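Local coordinates for hyperpolarization-activated (Ih) channel (PDB 2PTM), which probably forms a voltage-gated, hyperpolarization-activated ion channel, of which this chain is the carboxy-terminal region with C-linker and cAMP-binding domain, at residues I60-A65 and F86-V91; V76-G81 and P181-T186; I122-M127 and A133-D138; G139-E144 and E188-R193. All coordinates share one frame; numbering follows the deposited sequence.

Contact 1 of 4, residues I60-A65 and F86-V91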
# COMPACT_ATOMS: atom_id res chain seq x y z
N ILE A 60 -17.10 -12.47 -10.91
CA ILE A 60 -17.19 -11.48 -11.97
C ILE A 60 -15.79 -11.13 -12.48
O ILE A 60 -15.57 -11.02 -13.69
CB ILE A 60 -17.96 -10.24 -11.53
CG1 ILE A 60 -19.44 -10.60 -11.35
CG2 ILE A 60 -17.76 -9.07 -12.54
CD1 ILE A 60 -20.30 -9.50 -10.79
N ARG A 61 -14.83 -10.97 -11.56
CA ARG A 61 -13.46 -10.65 -11.97
C ARG A 61 -12.87 -11.74 -12.86
O ARG A 61 -12.15 -11.44 -13.81
CB ARG A 61 -12.55 -10.43 -10.77
CG ARG A 61 -12.71 -9.08 -10.10
CD ARG A 61 -11.54 -8.81 -9.16
NE ARG A 61 -11.52 -9.75 -8.05
CZ ARG A 61 -12.26 -9.61 -6.95
NH1 ARG A 61 -13.07 -8.57 -6.82
NH2 ARG A 61 -12.18 -10.52 -5.98
N GLN A 62 -13.16 -12.99 -12.54
CA GLN A 62 -12.65 -14.10 -13.35
C GLN A 62 -13.34 -14.12 -14.70
O GLN A 62 -12.69 -14.31 -15.74
CB GLN A 62 -12.84 -15.44 -12.64
CG GLN A 62 -11.96 -15.61 -11.41
CD GLN A 62 -12.40 -16.76 -10.52
OE1 GLN A 62 -13.51 -17.28 -10.65
NE2 GLN A 62 -11.53 -17.16 -9.61
N ASP A 63 -14.65 -13.92 -14.69
CA ASP A 63 -15.42 -13.91 -15.94
C ASP A 63 -14.94 -12.80 -16.86
O ASP A 63 -14.76 -13.00 -18.06
CB ASP A 63 -16.92 -13.74 -15.65
CG ASP A 63 -17.51 -14.96 -14.97
OD1 ASP A 63 -16.83 -15.99 -14.88
OD2 ASP A 63 -18.68 -14.87 -14.53
N VAL A 64 -14.74 -11.61 -16.30
CA VAL A 64 -14.30 -10.48 -17.11
C VAL A 64 -12.87 -10.68 -17.62
O VAL A 64 -12.59 -10.44 -18.79
CB VAL A 64 -14.44 -9.14 -16.37
CG1 VAL A 64 -13.95 -8.01 -17.26
CG2 VAL A 64 -15.89 -8.91 -15.97
N ALA A 65 -11.98 -11.14 -16.75
CA ALA A 65 -10.60 -11.35 -17.19
C ALA A 65 -10.53 -12.45 -18.26
O ALA A 65 -9.79 -12.33 -19.24
CB ALA A 65 -9.70 -11.69 -16.01
N PHE A 86 -5.95 -23.23 -13.91
CA PHE A 86 -4.66 -22.61 -14.25
C PHE A 86 -4.86 -21.37 -15.12
O PHE A 86 -4.36 -20.29 -14.81
CB PHE A 86 -3.70 -23.60 -14.94
CG PHE A 86 -2.40 -22.97 -15.42
CD1 PHE A 86 -1.36 -22.71 -14.53
CD2 PHE A 86 -2.22 -22.63 -16.75
CE1 PHE A 86 -0.18 -22.13 -14.95
CE2 PHE A 86 -1.03 -22.06 -17.18
CZ PHE A 86 -0.00 -21.81 -16.28
N VAL A 87 -5.59 -21.54 -16.22
CA VAL A 87 -5.84 -20.41 -17.12
C VAL A 87 -6.53 -19.26 -16.37
O VAL A 87 -6.13 -18.10 -16.49
CB VAL A 87 -6.68 -20.82 -18.33
CG1 VAL A 87 -6.94 -19.62 -19.23
CG2 VAL A 87 -6.00 -21.94 -19.11
N THR A 88 -7.54 -19.58 -15.58
CA THR A 88 -8.23 -18.53 -14.83
C THR A 88 -7.30 -17.78 -13.87
O THR A 88 -7.34 -16.55 -13.78
CB THR A 88 -9.45 -19.09 -14.08
OG1 THR A 88 -10.45 -19.48 -15.04
CG2 THR A 88 -10.03 -18.04 -13.14
N ARG A 89 -6.45 -18.52 -13.17
CA ARG A 89 -5.52 -17.91 -12.24
C ARG A 89 -4.57 -16.94 -12.95
O ARG A 89 -4.37 -15.81 -12.49
CB ARG A 89 -4.70 -18.98 -11.51
CG ARG A 89 -3.79 -18.42 -10.42
CD ARG A 89 -4.58 -17.96 -9.22
NE ARG A 89 -5.27 -19.08 -8.57
CZ ARG A 89 -6.13 -18.95 -7.56
NH1 ARG A 89 -6.44 -17.75 -7.10
NH2 ARG A 89 -6.69 -20.03 -7.03
N VAL A 90 -4.00 -17.38 -14.06
CA VAL A 90 -3.07 -16.54 -14.81
C VAL A 90 -3.74 -15.27 -15.32
O VAL A 90 -3.24 -14.17 -15.05
CB VAL A 90 -2.46 -17.31 -16.00
CG1 VAL A 90 -1.64 -16.37 -16.88
CG2 VAL A 90 -1.61 -18.44 -15.48
N VAL A 91 -4.86 -15.40 -16.01
CA VAL A 91 -5.48 -14.23 -16.63
C VAL A 91 -5.90 -13.19 -15.60
O VAL A 91 -5.94 -12.01 -15.90
CB VAL A 91 -6.69 -14.57 -17.56
CG1 VAL A 91 -6.22 -15.37 -18.79
CG2 VAL A 91 -7.80 -15.30 -16.82

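Contact 2 of 4, residues V76-G81 and P181-T186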
# COMPACT_ATOMS: atom_id res chain seq x y z
N VAL A 76 -2.07 -18.59 -27.49
CA VAL A 76 -0.91 -19.15 -26.79
C VAL A 76 -0.98 -20.68 -26.69
O VAL A 76 -1.73 -21.22 -25.89
CB VAL A 76 -0.75 -18.54 -25.38
CG1 VAL A 76 0.49 -19.10 -24.70
CG2 VAL A 76 -0.66 -17.02 -25.47
N PRO A 77 -0.17 -21.37 -27.51
CA PRO A 77 -0.16 -22.84 -27.50
C PRO A 77 0.09 -23.38 -26.10
O PRO A 77 -0.40 -24.45 -25.77
CB PRO A 77 1.00 -23.19 -28.43
CG PRO A 77 1.13 -21.99 -29.34
CD PRO A 77 0.83 -20.82 -28.45
N PHE A 78 0.83 -22.62 -25.29
CA PHE A 78 1.11 -22.98 -23.90
C PHE A 78 -0.16 -23.35 -23.13
O PHE A 78 -0.14 -24.26 -22.30
CB PHE A 78 1.86 -21.83 -23.22
CG PHE A 78 2.12 -22.04 -21.75
CD1 PHE A 78 2.96 -23.05 -21.32
CD2 PHE A 78 1.56 -21.19 -20.81
CE1 PHE A 78 3.21 -23.24 -19.97
CE2 PHE A 78 1.80 -21.37 -19.46
CZ PHE A 78 2.62 -22.39 -19.04
N PHE A 79 -1.26 -22.66 -23.43
CA PHE A 79 -2.51 -22.87 -22.70
C PHE A 79 -3.34 -24.04 -23.22
O PHE A 79 -4.39 -24.36 -22.64
CB PHE A 79 -3.37 -21.61 -22.73
CG PHE A 79 -2.80 -20.46 -21.95
CD1 PHE A 79 -2.26 -20.65 -20.69
CD2 PHE A 79 -2.83 -19.18 -22.47
CE1 PHE A 79 -1.75 -19.59 -19.98
CE2 PHE A 79 -2.31 -18.11 -21.76
CZ PHE A 79 -1.77 -18.32 -20.51
N VAL A 80 -2.89 -24.67 -24.30
CA VAL A 80 -3.63 -25.78 -24.90
C VAL A 80 -3.68 -26.99 -23.96
O VAL A 80 -2.64 -27.52 -23.57
CB VAL A 80 -3.03 -26.17 -26.25
N GLY A 81 -4.89 -27.40 -23.61
CA GLY A 81 -5.09 -28.55 -22.74
C GLY A 81 -4.83 -28.27 -21.28
O GLY A 81 -4.94 -29.17 -20.44
N PRO A 181 2.05 -27.42 -10.77
CA PRO A 181 3.43 -27.84 -11.05
C PRO A 181 3.61 -28.39 -12.46
O PRO A 181 4.69 -28.24 -13.04
CB PRO A 181 3.67 -28.96 -10.02
CG PRO A 181 2.58 -28.79 -8.99
CD PRO A 181 1.41 -28.25 -9.74
N ALA A 182 2.57 -29.01 -13.01
CA ALA A 182 2.64 -29.54 -14.37
C ALA A 182 3.05 -28.45 -15.36
O ALA A 182 3.76 -28.72 -16.34
CB ALA A 182 1.31 -30.15 -14.78
N MET A 183 2.61 -27.22 -15.10
CA MET A 183 2.94 -26.09 -15.97
C MET A 183 4.37 -25.55 -15.79
O MET A 183 4.91 -24.90 -16.70
CB MET A 183 1.91 -24.98 -15.83
CG MET A 183 0.99 -24.85 -17.04
SD MET A 183 0.07 -26.35 -17.45
CE MET A 183 -1.14 -26.39 -16.13
N ARG A 184 4.98 -25.79 -14.63
CA ARG A 184 6.39 -25.47 -14.46
C ARG A 184 7.19 -26.38 -15.36
O ARG A 184 8.18 -25.96 -15.98
CB ARG A 184 6.85 -25.65 -13.01
CG ARG A 184 8.33 -25.35 -12.82
CD ARG A 184 8.74 -25.34 -11.35
NE ARG A 184 8.17 -24.20 -10.62
CZ ARG A 184 8.72 -22.99 -10.56
NH1 ARG A 184 9.86 -22.74 -11.21
NH2 ARG A 184 8.14 -22.03 -9.87
N LYS A 185 6.77 -27.64 -15.43
CA LYS A 185 7.47 -28.63 -16.24
C LYS A 185 7.40 -28.23 -17.70
O LYS A 185 8.42 -28.18 -18.38
CB LYS A 185 6.86 -30.02 -16.03
N THR A 186 6.20 -27.92 -18.18
CA THR A 186 6.05 -27.53 -19.58
C THR A 186 6.82 -26.24 -19.85
O THR A 186 7.40 -26.07 -20.92
CB THR A 186 4.58 -27.42 -20.02
OG1 THR A 186 4.03 -26.16 -19.62
CG2 THR A 186 3.74 -28.55 -19.43

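Contact 3 of 4, residues I122-M127 and A133-D138. With CMP (adenosine-3',5'-cyclic-monophosphate), chain C.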
# COMPACT_ATOMS: atom_id res chain seq x y z
N ILE A 122 5.28 -7.64 -32.85
CA ILE A 122 6.46 -8.42 -33.22
C ILE A 122 7.65 -7.89 -32.45
O ILE A 122 7.88 -6.68 -32.40
CB ILE A 122 6.75 -8.27 -34.72
CG1 ILE A 122 5.57 -8.82 -35.54
CG2 ILE A 122 8.04 -8.98 -35.07
CD1 ILE A 122 5.69 -8.55 -37.02
N VAL A 123 8.40 -8.79 -31.81
CA VAL A 123 9.63 -8.41 -31.13
C VAL A 123 10.81 -9.21 -31.68
O VAL A 123 10.63 -10.31 -32.21
CB VAL A 123 9.53 -8.61 -29.59
CG1 VAL A 123 8.37 -7.82 -29.04
CG2 VAL A 123 9.37 -10.08 -29.25
N ASP A 124 12.01 -8.63 -31.59
CA ASP A 124 13.24 -9.31 -31.96
C ASP A 124 13.96 -9.76 -30.70
O ASP A 124 14.03 -9.01 -29.73
CB ASP A 124 14.17 -8.37 -32.73
CG ASP A 124 13.68 -8.08 -34.13
OD1 ASP A 124 12.94 -8.90 -34.71
OD2 ASP A 124 14.06 -7.02 -34.66
N ILE A 125 14.49 -10.99 -30.73
CA ILE A 125 15.34 -11.49 -29.66
C ILE A 125 16.79 -11.26 -30.07
O ILE A 125 17.25 -11.83 -31.05
CB ILE A 125 15.10 -13.01 -29.43
CG1 ILE A 125 13.61 -13.31 -29.21
CG2 ILE A 125 15.96 -13.53 -28.27
CD1 ILE A 125 12.98 -12.52 -28.09
N ILE A 126 17.51 -10.42 -29.33
CA ILE A 126 18.84 -9.98 -29.73
C ILE A 126 19.90 -10.49 -28.76
O ILE A 126 19.88 -10.14 -27.58
CB ILE A 126 18.91 -8.44 -29.80
CG1 ILE A 126 17.75 -7.89 -30.65
CG2 ILE A 126 20.28 -7.98 -30.32
CD1 ILE A 126 17.71 -6.38 -30.76
N MET A 127 20.83 -11.30 -29.25
CA MET A 127 21.88 -11.87 -28.40
C MET A 127 22.88 -10.80 -28.00
O MET A 127 22.90 -9.70 -28.56
CB MET A 127 22.58 -13.03 -29.11
CG MET A 127 21.64 -14.15 -29.51
SD MET A 127 20.45 -14.55 -28.21
CE MET A 127 21.55 -15.04 -26.87
N ALA A 133 18.44 -13.64 -32.82
CA ALA A 133 18.24 -15.08 -32.78
C ALA A 133 16.95 -15.44 -33.50
O ALA A 133 16.89 -16.40 -34.26
CB ALA A 133 18.20 -15.58 -31.34
N THR A 134 15.92 -14.65 -33.26
CA THR A 134 14.61 -14.92 -33.82
C THR A 134 13.70 -13.75 -33.51
O THR A 134 14.08 -12.83 -32.78
CB THR A 134 14.01 -16.20 -33.21
OG1 THR A 134 12.88 -16.62 -33.98
CG2 THR A 134 13.59 -15.95 -31.76
N SER A 135 12.50 -13.78 -34.09
CA SER A 135 11.47 -12.81 -33.76
C SER A 135 10.26 -13.56 -33.25
O SER A 135 10.02 -14.69 -33.66
CB SER A 135 11.10 -11.98 -35.00
OG SER A 135 12.26 -11.41 -35.57
N LEU A 136 9.52 -12.93 -32.34
CA LEU A 136 8.35 -13.55 -31.73
C LEU A 136 7.14 -12.66 -31.98
O LEU A 136 7.28 -11.45 -32.13
CB LEU A 136 8.54 -13.73 -30.22
CG LEU A 136 9.70 -14.61 -29.75
CD1 LEU A 136 9.73 -14.62 -28.23
CD2 LEU A 136 9.56 -16.03 -30.30
N SER A 137 5.95 -13.26 -32.03
CA SER A 137 4.75 -12.46 -32.26
C SER A 137 3.53 -13.00 -31.54
O SER A 137 3.67 -13.78 -30.60
CB SER A 137 4.44 -12.32 -33.76
OG SER A 137 4.34 -13.60 -34.36
N ASP A 138 2.35 -12.58 -31.99
CA ASP A 138 1.08 -12.90 -31.33
C ASP A 138 1.04 -14.33 -30.82
O ASP A 138 1.22 -15.28 -31.60
CB ASP A 138 -0.09 -12.74 -32.31
CG ASP A 138 -0.14 -11.38 -32.99
OD1 ASP A 138 0.86 -10.64 -32.97
OD2 ASP A 138 -1.20 -11.07 -33.58
P CMP C . 14.88 -13.91 -20.34
O1P CMP C . 16.37 -14.37 -20.29
O2P CMP C . 14.16 -13.81 -19.08
O5' CMP C . 14.99 -12.58 -21.24
C5' CMP C . 15.07 -12.54 -22.64
C4' CMP C . 14.10 -13.49 -23.32
O4' CMP C . 14.37 -13.80 -24.69
C3' CMP C . 14.29 -14.85 -22.68
O3' CMP C . 14.17 -15.00 -21.31
C2' CMP C . 13.49 -15.83 -23.54
O2' CMP C . 12.11 -15.62 -23.31
C1' CMP C . 13.78 -15.13 -24.91
N9 CMP C . 14.70 -15.88 -25.71
C8 CMP C . 16.10 -16.04 -25.56
N7 CMP C . 16.64 -16.78 -26.54
C5 CMP C . 15.57 -17.15 -27.36
C6 CMP C . 15.44 -17.93 -28.54
N6 CMP C . 16.54 -18.51 -29.13
N1 CMP C . 14.20 -18.10 -29.09
C2 CMP C . 13.14 -17.51 -28.50
N3 CMP C . 13.10 -16.73 -27.40
C4 CMP C . 14.34 -16.57 -26.86

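Contact 4 of 4, residues G139-E144 and E188-R193. With CMP (adenosine-3',5'-cyclic-monophosphate), chain C.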
# COMPACT_ATOMS: atom_id res chain seq x y z
N GLY A 139 0.76 -14.49 -29.53
CA GLY A 139 0.58 -15.81 -28.96
C GLY A 139 1.84 -16.39 -28.35
O GLY A 139 1.80 -17.45 -27.71
N SER A 140 2.96 -15.72 -28.54
CA SER A 140 4.20 -16.20 -27.95
C SER A 140 4.43 -15.53 -26.60
O SER A 140 3.61 -14.72 -26.15
CB SER A 140 5.38 -15.98 -28.91
OG SER A 140 6.52 -16.69 -28.48
N TYR A 141 5.53 -15.86 -25.95
CA TYR A 141 5.85 -15.23 -24.68
C TYR A 141 7.35 -15.16 -24.53
O TYR A 141 8.08 -15.86 -25.24
CB TYR A 141 5.19 -15.96 -23.51
CG TYR A 141 5.63 -17.40 -23.31
CD1 TYR A 141 6.93 -17.71 -22.92
CD2 TYR A 141 4.73 -18.44 -23.46
CE1 TYR A 141 7.32 -19.02 -22.72
CE2 TYR A 141 5.11 -19.77 -23.26
CZ TYR A 141 6.41 -20.05 -22.89
OH TYR A 141 6.79 -21.35 -22.69
N PHE A 142 7.83 -14.31 -23.64
CA PHE A 142 9.26 -14.17 -23.44
C PHE A 142 9.54 -13.58 -22.07
O PHE A 142 8.63 -13.04 -21.44
CB PHE A 142 9.88 -13.28 -24.53
CG PHE A 142 9.34 -11.87 -24.55
CD1 PHE A 142 9.85 -10.90 -23.70
CD2 PHE A 142 8.31 -11.51 -25.42
CE1 PHE A 142 9.35 -9.58 -23.71
CE2 PHE A 142 7.80 -10.21 -25.45
CZ PHE A 142 8.31 -9.25 -24.60
N GLY A 143 10.78 -13.70 -21.62
CA GLY A 143 11.20 -13.15 -20.34
C GLY A 143 11.00 -14.15 -19.22
O GLY A 143 11.04 -13.80 -18.04
N GLU A 144 10.77 -15.41 -19.59
CA GLU A 144 10.54 -16.44 -18.59
C GLU A 144 11.83 -17.06 -18.06
O GLU A 144 11.86 -17.57 -16.93
CB GLU A 144 9.62 -17.55 -19.15
CG GLU A 144 10.33 -18.58 -20.02
CD GLU A 144 10.65 -18.07 -21.42
OE1 GLU A 144 10.26 -16.95 -21.77
OE2 GLU A 144 11.29 -18.82 -22.18
N GLU A 188 9.62 -25.12 -18.21
CA GLU A 188 11.05 -25.42 -18.22
C GLU A 188 11.47 -26.02 -19.56
O GLU A 188 12.54 -25.71 -20.07
CB GLU A 188 11.42 -26.34 -17.06
CG GLU A 188 11.43 -25.64 -15.71
CD GLU A 188 11.50 -26.60 -14.54
OE1 GLU A 188 11.38 -27.83 -14.76
OE2 GLU A 188 11.66 -26.13 -13.39
N GLU A 189 10.62 -26.84 -20.14
CA GLU A 189 10.97 -27.51 -21.40
C GLU A 189 11.20 -26.53 -22.57
O GLU A 189 12.11 -26.75 -23.37
CB GLU A 189 9.95 -28.60 -21.75
CG GLU A 189 9.88 -29.70 -20.70
CD GLU A 189 8.68 -30.62 -20.86
OE1 GLU A 189 7.87 -30.41 -21.79
OE2 GLU A 189 8.54 -31.55 -20.04
N ILE A 190 10.41 -25.47 -22.67
CA ILE A 190 10.61 -24.44 -23.71
C ILE A 190 11.83 -23.55 -23.40
O ILE A 190 12.55 -23.08 -24.31
CB ILE A 190 9.35 -23.55 -23.85
CG1 ILE A 190 8.20 -24.31 -24.54
CG2 ILE A 190 9.66 -22.27 -24.64
CD1 ILE A 190 7.53 -25.36 -23.71
N ALA A 191 12.06 -23.31 -22.12
CA ALA A 191 13.21 -22.54 -21.67
C ALA A 191 14.48 -23.20 -22.15
O ALA A 191 15.37 -22.55 -22.69
CB ALA A 191 13.21 -22.43 -20.15
N VAL A 192 14.57 -24.50 -21.93
CA VAL A 192 15.73 -25.23 -22.43
C VAL A 192 15.74 -25.15 -23.96
O VAL A 192 16.78 -24.87 -24.55
CB VAL A 192 15.75 -26.70 -21.95
CG1 VAL A 192 17.16 -27.14 -21.75
CG2 VAL A 192 15.01 -26.84 -20.64
N ARG A 193 14.59 -25.37 -24.60
CA ARG A 193 14.49 -25.36 -26.07
C ARG A 193 14.51 -23.96 -26.63
O ARG A 193 13.93 -23.69 -27.68
CB ARG A 193 13.22 -26.03 -26.56
CG ARG A 193 13.11 -27.49 -26.31
CD ARG A 193 12.30 -28.15 -27.40
NE ARG A 193 12.08 -29.56 -27.13
CZ ARG A 193 11.69 -30.45 -28.05
NH1 ARG A 193 11.49 -30.08 -29.30
NH2 ARG A 193 11.51 -31.72 -27.70
P CMP C . 14.88 -13.91 -20.34
O1P CMP C . 16.37 -14.37 -20.29
O2P CMP C . 14.16 -13.81 -19.08
O5' CMP C . 14.99 -12.58 -21.24
C5' CMP C . 15.07 -12.54 -22.64
C4' CMP C . 14.10 -13.49 -23.32
O4' CMP C . 14.37 -13.80 -24.69
C3' CMP C . 14.29 -14.85 -22.68
O3' CMP C . 14.17 -15.00 -21.31
C2' CMP C . 13.49 -15.83 -23.54
O2' CMP C . 12.11 -15.62 -23.31
C1' CMP C . 13.78 -15.13 -24.91
N9 CMP C . 14.70 -15.88 -25.71
C8 CMP C . 16.10 -16.04 -25.56
N7 CMP C . 16.64 -16.78 -26.54
C5 CMP C . 15.57 -17.15 -27.36
C6 CMP C . 15.44 -17.93 -28.54
N6 CMP C . 16.54 -18.51 -29.13
N1 CMP C . 14.20 -18.10 -29.09
C2 CMP C . 13.14 -17.51 -28.50
N3 CMP C . 13.10 -16.73 -27.40
C4 CMP C . 14.34 -16.57 -26.86

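Contact 1 of 4, residues I60-A65 and F86-V91
Van der Waals packing, mostly between carbons, carries the meeting of Q62 with T88 and of A65 with V91, two pairs set one helical turn apart on each partner. In the first pair the T88 methyl CG2 lies against the aliphatic middle of the glutamine, 3.6 Å from Q62 CG, and the two side chains cross at about a right angle. The reach of the methyl extends along the glutamine: Q62 CB is 3.9 Å from T88 CG2 on one side of that closest point, and Q62 NE2 is likewise 3.9 Å from T88 CG2 on the other. This follows from the extended glutamine chain (chi2 165°), which lays its length across the methyl. In the second pair the short A65 side chain lets the backbones approach, with A65 CA and V91 CA 5.9 Å apart. A65 CB rests 4.2 Å from V91 CG2 and 3.8 Å from the carbonyl oxygen V91 O.

Helix 58-68, probably part of the C-linker, packs here on helix 84-93, which leads into strand 95-99 of the beta roll.

Polar interactions lie beside the packing. T88 is turned with OG1 beside its own backbone N (chi1 -69°), and the hydroxyl is shared between S84 O and N66 ND2, so the threonine presents carbon to Q62 while its oxygen is satisfied elsewhere. Charged side chains of both helices have partners elsewhere: D63 forms a salt bridge with K33 of a second subunit, and R89 pairs with E179 of the same chain.

Contact 2 of 4, residues V76-G81 and P181-T186
T186 OG1 has two neighbours: M183 O, to which it donates a weak hydrogen bond at 3.3 Å, and the edge of the F78 ring. The oxygen lies near the ring plane, 3.1 Å from F78 CE1, where the aromatic C-H rim rather than the pi face is offered to it. The bond to M183 O, one turn back along helix 181-192, may bias the rotation of the hydroxyl.

The second half of the contact is apolar. M183 CG approaches the far end of the same ring obliquely, 3.6 Å from F78 CZ; the methionine is bent at chi2 and chi3, a shape that brings CG, rather than the chain end, to the ring. F78 reaches the helix because its CG stands opposite the backbone N (chi1 176°), extending the ring out of the short 3-10 turn 77-79 in the loop between helices 70-75 and 84-93. That turn is held by F79 N to V76 O at 2.9 Å. F79 packs on F86 and V90 of helix 84-93. The contact thus joins this loop to the C-terminal helix 181-192, which follows the beta roll of the nucleotide-binding domain.

Exchanging F78 for an alanine would probably open a gap between turn and helix, leaving M183 CG and T186 OG1 without the ring they meet. The contact lies at the surface, and the F78 side chain is about 12 Å from the bound cAMP. Apolar contact and a hydroxyl at a ring edge, with no strong bond between the segments, suggest that the joint depends mainly on shape.

Contact 3 of 4, residues I122-M127 and A133-D138
The beta hairpin of strands 123-126 and 132-136, part of the beta roll of the cyclic nucleotide-binding domain, brings V123 opposite L136 and D124 opposite S135. The strands are antiparallel, their axes at 158°. V123 and L136 form a hydrogen-bonded pair: V123 N reaches L136 O at 2.9 Å in the carbonyl plane, while L136 N meets V123 O from a tilted direction. Further along, I125 N bonds to T134 O at 2.8 Å, whereas I125 O accepts from A133 N, a shift consistent with a classic beta bulge at A133 and T134.

D124 and S135 form the non-hydrogen-bonded pair, and their side chains make a bond of their own. S135 OG donates to D124 OD1 at 2.7 Å, nearly in line with the carboxylate C-O bond. E160 lies close to the other oxygen, a like-charge approach; the S135 donor may partly offset the negative charge on D124.

V123, I125, T134 and L136 share the other face. I125 CD1 touches L136 CD1 at 3.9 Å, and the nucleotide lies against this face. I125 CG2 stands over the purine, 3.7 Å from CMP N9. T134 is turned so that CG2 lies between its backbone N and carbonyl carbon, which brings this methyl over the same purine face, 3.5 Å from CMP N1. Aliphatic groups on a beta hairpin floor the base in this way in the cyclic nucleotide-binding beta roll.

Contact 4 of 4, residues G139-E144 and E188-R193
Between E144 and A191, the closest backbone points of the two segments, the CA atoms are 7.3 Å apart. Residues 139-144 run through the short strand 141-142 into a turn; residues 188-193 hold the last turn of helix 181-192, with R193 just past its end. G143 has positive phi (89°), where a side chain would press against the preceding carbonyl oxygen. The turn opens the phosphate-binding cassette of the domain, whose helix 145-149 follows.

Two side chains bridge to the helix. Y141 OH abuts the branch point of I190, 3.6 Å from I190 CB and equally 3.6 Å from I190 CG2, in an oblique approach. E144 CD lies in the plane of the tyrosine ring, at its edge, and E144 OE2 passes 4.2 Å from A191 CA.

E144 is bent at chi2 (-76°), folding its carboxylate back toward the ribose, and the two oxygens have separate duties. OE2 forms a salt bridge with R194, beyond the helix, which also bonds to Y141 O. That charge pairing probably helps to hold the carboxylate in place. OE1 serves the nucleotide. Placing an alanine at E144 would probably leave R194 without its counter-charge and the ribose hydroxyl without its acceptor. The hydroxyl is gripped twice: CMP O2' donates to E144 OE1 at 2.8 Å and accepts from G143 N at 2.9 Å, with an N-H...O angle of 155°.

Contact 2 is a surface contact, while the other three are partly buried. Contact 1 is helix on helix, contact 2 a loop with a 3-10 turn on a helix; they meet through F86, whose ring touches both F78 and M183, and both rely on carbon packing, though in contact 2 a threonine hydroxyl itself meets the ring edge. Contacts 2 and 4 use successive parts of helix 181-192 and touch where F78 CB meets Y141, so that one helix faces first the turn and then the nucleotide site. Contact 3 is instead built on strand-to-strand backbone bonds. It joins contact 4 through L136 against Y141 and F142, and the two divide the ligand: apolar groups for the base, polar ones for the ribose.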